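Local structure of titin (Homo sapiens, 5JDD) at residues Glu204-Lys212 against Met225-Leu234. The protein probably acts as a molecular spring in striated muscle, through chains of immunoglobulin-like domains such as the three I-band domains here. Numbering follows the deposited sequence. Where two conformers were deposited one is given.
Sequences EGISYKWLK and MRTKKLTHSL
W210 lies against L234 and M225 across the core of an immunoglobulin I-set beta sandwich, where strand 209-212 of one sheet faces the hairpin 225-234 of the other. Its broad apolar indole lets both side chains pack on it together while its N-H reaches a water. L234 CB sits over one face, 3.6 Å from the centroid of the W210 six-membered ring and almost on its normal, a CH-pi contact. M225 supplies a Met-aromatic contact at the five-membered ring, SD lying 3.4 Å from W210 CD1 but approaching obliquely, 53° off the normal, its bent thioether alongside the indole. The water accepts from W210 NE1 at 2.8 Å while donating to the backbone carbonyls of R226 and S233. F249 meets the indole edge-to-face.

Y208 projects inward with CG between its backbone N and carbonyl carbon (chi1 68°), which brings its ring beside H232. The two planes are inclined at 46°, with H232 CG over one face of the phenol. H232 serves both as a flat packing partner and as a polar one: its ND1 shares a hydrogen bond with T227 OG1, tying neighbouring hairpin strands and limiting rotation of the imidazole. I206 CD1 packs near NE2 of the same ring. A second water, in the plane of the phenol, links Y208 OH to T227 OG1.

Towards the type II' turn K228-T231, long charged side chains can reach across: the K229 chain, bent at chi2, chi3 and chi4, returns NZ to within 2.9 Å of E204 OE2, a salt bridge whose hydrogen bond is weak in geometry.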
loop_
_atom_site.group_PDB
_atom_site.type_symbol
_atom_site.label_atom_id
_atom_site.label_comp_id
_atom_site.label_asym_id
_atom_site.label_seq_id
_atom_site.Cartn_x
_atom_site.Cartn_y
_atom_site.Cartn_z
ATOM N N GLU A 204 12.883 19.579 7.087
ATOM C CA GLU A 204 11.892 20.457 6.490
ATOM C C GLU A 204 10.528 19.777 6.524
ATOM O O GLU A 204 10.449 18.542 6.468
ATOM C CB GLU A 204 12.289 20.751 5.043
ATOM C CG GLU A 204 11.456 21.809 4.368
ATOM C CD GLU A 204 12.163 22.425 3.181
ATOM O OE1 GLU A 204 12.400 21.702 2.189
ATOM O OE2 GLU A 204 12.482 23.633 3.247
ATOM N N GLY A 205 9.467 20.573 6.634
ATOM C CA GLY A 205 8.118 20.073 6.429
ATOM C C GLY A 205 7.491 19.445 7.653
ATOM O O GLY A 205 6.492 18.738 7.558
ATOM N N ILE A 206 8.064 19.700 8.820
ATOM C CA ILE A 206 7.499 19.128 10.031
ATOM C C ILE A 206 6.353 19.982 10.564
ATOM O O ILE A 206 6.224 21.158 10.211
ATOM C CB ILE A 206 8.590 18.870 11.084
ATOM C CG1 ILE A 206 9.433 20.121 11.311
ATOM C CG2 ILE A 206 9.510 17.766 10.592
ATOM C CD1 ILE A 206 8.908 21.044 12.374
ATOM N N SER A 207 5.498 19.373 11.374
ATOM C CA SER A 207 4.417 20.097 12.021
ATOM C C SER A 207 4.870 20.566 13.394
ATOM O O SER A 207 5.689 19.914 14.057
ATOM C CB SER A 207 3.173 19.221 12.149
ATOM O OG SER A 207 2.650 18.916 10.867
ATOM N N TYR A 208 4.335 21.694 13.829
ATOM C CA TYR A 208 4.762 22.281 15.087
ATOM C C TYR A 208 3.644 23.094 15.718
ATOM O O TYR A 208 2.627 23.387 15.084
ATOM C CB TYR A 208 5.961 23.208 14.848
ATOM C CG TYR A 208 5.593 24.447 14.053
ATOM C CD1 TYR A 208 5.182 25.606 14.699
ATOM C CD2 TYR A 208 5.634 24.449 12.656
ATOM C CE1 TYR A 208 4.825 26.732 13.987
ATOM C CE2 TYR A 208 5.283 25.587 11.933
ATOM C CZ TYR A 208 4.882 26.722 12.611
ATOM O OH TYR A 208 4.516 27.879 11.947
ATOM N N LYS A 209 3.865 23.486 16.969
ATOM C CA LYS A 209 3.027 24.489 17.614
ATOM C C LYS A 209 3.863 25.275 18.611
ATOM O O LYS A 209 4.975 24.875 18.982
ATOM C CB LYS A 209 1.830 23.853 18.318
ATOM C CG LYS A 209 2.215 22.970 19.470
ATOM C CD LYS A 209 1.030 22.132 19.937
ATOM C CE LYS A 209 1.482 21.133 20.994
ATOM N NZ LYS A 209 0.367 20.246 21.436
ATOM N N TRP A 210 3.330 26.408 19.030
ATOM C CA TRP A 210 3.962 27.217 20.058
ATOM C C TRP A 210 3.040 27.327 21.249
ATOM O O TRP A 210 1.814 27.430 21.085
ATOM C CB TRP A 210 4.231 28.622 19.531
ATOM C CG TRP A 210 5.270 28.709 18.443
ATOM C CD1 TRP A 210 5.081 28.492 17.102
ATOM C CD2 TRP A 210 6.648 29.071 18.600
ATOM N NE1 TRP A 210 6.266 28.688 16.421
ATOM C CE2 TRP A 210 7.237 29.054 17.319
ATOM C CE3 TRP A 210 7.442 29.415 19.704
ATOM C CZ2 TRP A 210 8.592 29.358 17.107
ATOM C CZ3 TRP A 210 8.791 29.722 19.491
ATOM C CH2 TRP A 210 9.345 29.697 18.202
ATOM N N LEU A 211 3.622 27.299 22.444
ATOM C CA LEU A 211 2.856 27.442 23.676
ATOM C C LEU A 211 3.308 28.668 24.434
ATOM O O LEU A 211 4.501 29.019 24.430
ATOM C CB LEU A 211 3.070 26.229 24.588
ATOM C CG LEU A 211 3.014 24.831 23.960
ATOM C CD1 LEU A 211 3.302 23.755 25.012
ATOM C CD2 LEU A 211 1.664 24.582 23.299
ATOM N N LYS A 212 2.353 29.300 25.111
ATOM C CA LYS A 212 2.615 30.380 26.058
ATOM C C LYS A 212 2.178 29.864 27.419
ATOM O O LYS A 212 0.994 29.584 27.625
ATOM C CB LYS A 212 1.825 31.631 25.673
ATOM C CG LYS A 212 1.967 32.792 26.667
ATOM C CD LYS A 212 1.049 33.930 26.289
ATOM C CE LYS A 212 1.226 35.118 27.230
ATOM N NZ LYS A 212 0.263 36.191 26.820
ATOM N N MET A 225 3.341 33.315 13.350
ATOM C CA MET A 225 4.214 32.151 13.370
ATOM C C MET A 225 4.530 31.716 11.953
ATOM O O MET A 225 3.627 31.368 11.187
ATOM C CB MET A 225 3.557 31.008 14.141
ATOM C CG MET A 225 3.580 31.248 15.648
ATOM S SD MET A 225 2.331 30.400 16.647
ATOM C CE MET A 225 0.847 31.303 16.179
ATOM N N ARG A 226 5.810 31.743 11.605
ATOM C CA ARG A 226 6.218 31.510 10.222
ATOM C C ARG A 226 7.390 30.550 10.099
ATOM O O ARG A 226 8.158 30.351 11.038
ATOM C CB ARG A 226 6.616 32.826 9.563
ATOM C CG ARG A 226 5.505 33.847 9.454
ATOM C CD ARG A 226 5.937 35.016 8.584
ATOM N NE ARG A 226 4.875 36.010 8.448
ATOM C CZ ARG A 226 3.898 35.958 7.542
ATOM N NH1 ARG A 226 3.818 34.950 6.671
ATOM N NH2 ARG A 226 2.989 36.925 7.506
ATOM N N THR A 227 7.534 29.980 8.908
ATOM C CA THR A 227 8.615 29.054 8.605
ATOM C C THR A 227 9.473 29.586 7.452
ATOM O O THR A 227 8.941 30.057 6.447
ATOM C CB THR A 227 8.033 27.694 8.219
ATOM O OG1 THR A 227 7.258 27.188 9.310
ATOM C CG2 THR A 227 9.143 26.701 7.875
ATOM N N LYS A 228 10.793 29.528 7.614
ATOM C CA LYS A 228 11.742 29.878 6.547
ATOM C C LYS A 228 12.830 28.827 6.543
ATOM O O LYS A 228 13.642 28.782 7.466
ATOM C CB LYS A 228 12.413 31.220 6.817
ATOM C CG LYS A 228 11.516 32.423 6.766
ATOM C CD LYS A 228 12.322 33.687 7.049
ATOM C CE LYS A 228 13.543 33.782 6.141
ATOM N NZ LYS A 228 13.157 33.776 4.703
ATOM N N LYS A 229 12.874 28.018 5.492
ATOM C CA LYS A 229 13.767 26.865 5.458
ATOM C C LYS A 229 13.536 25.995 6.693
ATOM O O LYS A 229 12.433 25.501 6.923
ATOM C CB LYS A 229 15.246 27.280 5.364
ATOM C CG LYS A 229 15.608 28.182 4.179
ATOM C CD LYS A 229 14.714 27.979 2.945
ATOM C CE LYS A 229 15.076 26.744 2.120
ATOM N NZ LYS A 229 14.635 25.468 2.751
ATOM N N LEU A 230 14.588 25.811 7.481
ATOM C CA LEU A 230 14.493 24.965 8.660
ATOM C C LEU A 230 14.276 25.772 9.934
ATOM O O LEU A 230 14.370 25.231 11.037
ATOM C CB LEU A 230 15.764 24.135 8.793
ATOM C CG LEU A 230 16.067 23.249 7.593
ATOM C CD1 LEU A 230 17.459 22.646 7.707
ATOM C CD2 LEU A 230 15.028 22.163 7.515
ATOM N N THR A 231 13.982 27.064 9.791
ATOM C CA THR A 231 13.786 27.928 10.945
ATOM C C THR A 231 12.314 28.314 11.114
ATOM O O THR A 231 11.632 28.651 10.143
ATOM C CB THR A 231 14.667 29.188 10.846
ATOM O OG1 THR A 231 16.042 28.790 10.779
ATOM C CG2 THR A 231 14.464 30.097 12.050
ATOM N N HIS A 232 11.834 28.243 12.350
ATOM C CA HIS A 232 10.463 28.595 12.675
ATOM C C HIS A 232 10.512 29.742 13.664
ATOM O O HIS A 232 11.299 29.723 14.616
ATOM C CB HIS A 232 9.743 27.390 13.277
ATOM C CG HIS A 232 9.758 26.189 12.385
ATOM N ND1 HIS A 232 8.843 26.009 11.370
ATOM C CD2 HIS A 232 10.615 25.141 12.310
ATOM C CE1 HIS A 232 9.115 24.884 10.730
ATOM N NE2 HIS A 232 10.190 24.342 11.278
ATOM N N SER A 233 9.689 30.753 13.423
ATOM C CA SER A 233 9.721 31.966 14.234
ATOM C C SER A 233 8.367 32.284 14.850
ATOM O O SER A 233 7.321 31.934 14.302
ATOM C CB SER A 233 10.200 33.160 13.403
ATOM O OG SER A 233 9.331 33.405 12.315
ATOM N N LEU A 234 8.402 32.954 15.992
ATOM C CA LEU A 234 7.205 33.476 16.635
ATOM C C LEU A 234 7.457 34.961 16.845
ATOM O O LEU A 234 8.337 35.353 17.618
ATOM C CB LEU A 234 6.937 32.772 17.972
ATOM C CG LEU A 234 5.919 33.444 18.904
ATOM C CD1 LEU A 234 4.550 33.495 18.274
ATOM C CD2 LEU A 234 5.872 32.714 20.242
HETATM O O HOH W 1 10.782 24.917 5.136
HETATM O O HOH W 2 4.620 28.118 9.389
HETATM O O HOH W 3 6.739 29.180 13.668
#